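Side-chain contact in maquette-3 (Escherichia coli, PDB 6Z0C), which is a de novo designed single-chain four-helix bundle, probably made to test how charged networks buried in its hydrophobic core affect protein stability: residues Lys55-Lys60 and Glu144-Gly149. Sequence-based numbering, arbitrary orientation.
Sequences KSVLQK and ETILGG
Ile146 meets Val57 and Leu58 at one end of the four-helix bundle, where the loop leaving helix 105-144 for helix 152-194 passes the first turns of helix 52-99. The contact is small and purely apolar between side chains, and Ile146 supplies more than half of the buried surface. The backbones stay well apart, with 8.7 Å between CA of Val57 and CA of Ile146, and the distance is spanned by the side chains of Val57 and Ile146, which reach toward each other tip to tip.

The delta methyl of Ile146 does the touching. CG1 of this residue lies between its own backbone N and carbonyl carbon (chi1 61°), and an extended chi2 of 160° carries CD1 outward to the helix. CD1 of Ile146 packs at 3.9 Å against CG1 of Val57, the branch that stands anti to the backbone N (chi1 162°). Leu58, one position further along the helix, approaches from beside Val57 and offers a looser contact.

The two helix residues also tie this corner to different parts of the bundle. Val57 rests on Phe139 of helix 105-144, whereas the buried Leu58 packs on Leu42 and Ala45 of helix 4-48 and on Leu155 and Leu158 of helix 152-194. Buried against Leu58, Ile146 continues the apolar interior into the loop, and its carbonyl O accepts a hydrogen bond from NZ of Lys54, which adds a polar tie from the loop to the same helix start. One residue on from Val57, CD2 of Leu58 comes to 4.4 Å from CD1 of Ile146, so both helix residues converge on one terminal methyl.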
ATOM      1  N   LYS A  55     -13.407  18.221  23.645  1.00 37.80           N
ATOM      2  CA  LYS A  55     -13.544  19.022  22.396  1.00 41.30           C
ATOM      3  C   LYS A  55     -12.151  19.250  21.796  1.00 40.88           C
ATOM      4  O   LYS A  55     -11.975  19.000  20.588  1.00 37.28           O
ATOM      5  CB  LYS A  55     -14.245  20.360  22.655  1.00 45.37           C
ATOM      6  CG  LYS A  55     -14.732  21.071  21.397  1.00 49.41           C
ATOM      7  CD  LYS A  55     -15.513  22.340  21.667  1.00 53.92           C
ATOM      8  CE  LYS A  55     -16.478  22.691  20.554  1.00 60.57           C
ATOM      9  NZ  LYS A  55     -17.732  21.904  20.644  1.00 65.23           N
ATOM     10  N   SER A  56     -11.197  19.686  22.623  1.00 41.11           N
ATOM     11  CA  SER A  56      -9.790  19.963  22.236  1.00 41.57           C
ATOM     12  C   SER A  56      -9.173  18.736  21.550  1.00 39.14           C
ATOM     13  O   SER A  56      -8.586  18.903  20.464  1.00 37.42           O
ATOM     14  CB  SER A  56      -8.978  20.386  23.429  1.00 44.98           C
ATOM     15  OG  SER A  56      -7.609  20.508  23.076  1.00 49.86           O
ATOM     16  N   VAL A  57      -9.291  17.556  22.168  1.00 37.14           N
ATOM     17  CA  VAL A  57      -8.719  16.275  21.651  1.00 37.61           C
ATOM     18  C   VAL A  57      -9.348  15.964  20.287  1.00 35.67           C
ATOM     19  O   VAL A  57      -8.593  15.674  19.330  1.00 32.08           O
ATOM     20  CB  VAL A  57      -8.929  15.118  22.646  1.00 39.07           C
ATOM     21  CG1 VAL A  57      -8.763  13.756  21.984  1.00 38.48           C
ATOM     22  CG2 VAL A  57      -8.011  15.244  23.853  1.00 41.12           C
ATOM     23  N   LEU A  58     -10.679  16.019  20.204  1.00 33.37           N
ATOM     24  CA  LEU A  58     -11.444  15.661  18.980  1.00 36.07           C
ATOM     25  C   LEU A  58     -11.109  16.640  17.846  1.00 34.40           C
ATOM     26  O   LEU A  58     -10.893  16.166  16.714  1.00 33.68           O
ATOM     27  CB  LEU A  58     -12.942  15.668  19.299  1.00 36.98           C
ATOM     28  CG  LEU A  58     -13.406  14.619  20.310  1.00 38.28           C
ATOM     29  CD1 LEU A  58     -14.859  14.850  20.698  1.00 40.54           C
ATOM     30  CD2 LEU A  58     -13.213  13.210  19.771  1.00 38.70           C
ATOM     31  N   GLN A  59     -11.064  17.944  18.135  1.00 34.59           N
ATOM     32  CA  GLN A  59     -10.810  19.000  17.114  1.00 37.74           C
ATOM     33  C   GLN A  59      -9.394  18.848  16.541  1.00 37.20           C
ATOM     34  O   GLN A  59      -9.246  18.954  15.314  1.00 36.15           O
ATOM     35  CB  GLN A  59     -11.033  20.404  17.682  1.00 42.03           C
ATOM     36  CG  GLN A  59     -12.398  20.972  17.323  1.00 47.53           C
ATOM     37  CD  GLN A  59     -12.715  22.279  18.005  1.00 52.20           C
ATOM     38  OE1 GLN A  59     -11.953  22.779  18.829  1.00 61.70           O
ATOM     39  NE2 GLN A  59     -13.861  22.847  17.662  1.00 55.53           N
ATOM     40  N   LYS A  60      -8.381  18.608  17.372  1.00 38.39           N
ATOM     41  CA  LYS A  60      -6.982  18.553  16.864  1.00 42.16           C
ATOM     42  C   LYS A  60      -6.813  17.266  16.040  1.00 38.16           C
ATOM     43  O   LYS A  60      -6.092  17.321  15.029  1.00 39.51           O
ATOM     44  CB  LYS A  60      -5.958  18.794  17.981  1.00 48.54           C
ATOM     45  CG  LYS A  60      -5.739  17.682  18.993  1.00 56.02           C
ATOM     46  CD  LYS A  60      -4.538  17.951  19.895  1.00 59.96           C
ATOM     47  CE  LYS A  60      -4.772  17.622  21.355  1.00 57.90           C
ATOM     48  NZ  LYS A  60      -4.850  16.161  21.588  1.00 51.82           N
ATOM     49  N   GLU A 144      -9.103   6.597  24.356  1.00 34.08           N
ATOM     50  CA  GLU A 144      -9.411   5.717  25.518  1.00 35.83           C
ATOM     51  C   GLU A 144      -9.525   6.534  26.814  1.00 35.68           C
ATOM     52  O   GLU A 144     -10.319   6.129  27.680  1.00 37.88           O
ATOM     53  CB  GLU A 144      -8.344   4.634  25.662  1.00 39.13           C
ATOM     54  CG  GLU A 144      -8.544   3.475  24.708  1.00 42.38           C
ATOM     55  CD  GLU A 144      -7.446   2.431  24.762  1.00 47.40           C
ATOM     56  OE1 GLU A 144      -7.775   1.240  24.880  1.00 51.60           O
ATOM     57  OE2 GLU A 144      -6.263   2.808  24.672  1.00 53.67           O
ATOM     58  N   THR A 145      -8.761   7.622  26.960  1.00 34.99           N
ATOM     59  CA  THR A 145      -8.678   8.410  28.221  1.00 38.55           C
ATOM     60  C   THR A 145      -9.923   9.292  28.390  1.00 39.07           C
ATOM     61  O   THR A 145     -10.146   9.748  29.526  1.00 38.45           O
ATOM     62  CB  THR A 145      -7.408   9.268  28.305  1.00 38.02           C
ATOM     63  OG1 THR A 145      -7.474  10.306  27.325  1.00 41.59           O
ATOM     64  CG2 THR A 145      -6.139   8.466  28.118  1.00 38.07           C
ATOM     65  N   ILE A 146     -10.696   9.527  27.323  1.00 37.86           N
ATOM     66  CA  ILE A 146     -11.873  10.450  27.343  1.00 37.95           C
ATOM     67  C   ILE A 146     -13.180   9.679  27.101  1.00 37.92           C
ATOM     68  O   ILE A 146     -14.214  10.348  26.909  1.00 40.23           O
ATOM     69  CB  ILE A 146     -11.686  11.603  26.334  1.00 37.16           C
ATOM     70  CG1 ILE A 146     -11.552  11.106  24.892  1.00 36.24           C
ATOM     71  CG2 ILE A 146     -10.512  12.477  26.745  1.00 38.20           C
ATOM     72  CD1 ILE A 146     -11.845  12.166  23.856  1.00 36.58           C
ATOM     73  N   LEU A 147     -13.157   8.342  27.139  1.00 37.36           N
ATOM     74  CA  LEU A 147     -14.383   7.498  27.051  1.00 40.89           C
ATOM     75  C   LEU A 147     -15.254   7.730  28.292  1.00 44.17           C
ATOM     76  O   LEU A 147     -14.713   8.180  29.322  1.00 45.73           O
ATOM     77  CB  LEU A 147     -13.996   6.019  26.946  1.00 41.73           C
ATOM     78  CG  LEU A 147     -13.233   5.605  25.691  1.00 41.28           C
ATOM     79  CD1 LEU A 147     -12.890   4.124  25.754  1.00 41.86           C
ATOM     80  CD2 LEU A 147     -14.024   5.918  24.428  1.00 42.76           C
ATOM     81  N   GLY A 148     -16.550   7.418  28.190  1.00 47.23           N
ATOM     82  CA  GLY A 148     -17.528   7.551  29.288  1.00 50.32           C
ATOM     83  C   GLY A 148     -17.962   8.992  29.486  1.00 53.92           C
ATOM     84  O   GLY A 148     -17.636   9.832  28.619  1.00 54.97           O
ATOM     85  N   GLY A 149     -18.669   9.269  30.588  1.00 53.91           N
ATOM     86  CA  GLY A 149     -19.239  10.592  30.912  1.00 56.61           C
ATOM     87  C   GLY A 149     -20.072  11.138  29.764  1.00 61.02           C
ATOM     88  O   GLY A 149     -20.739  10.333  29.080  1.00 62.27           O
TER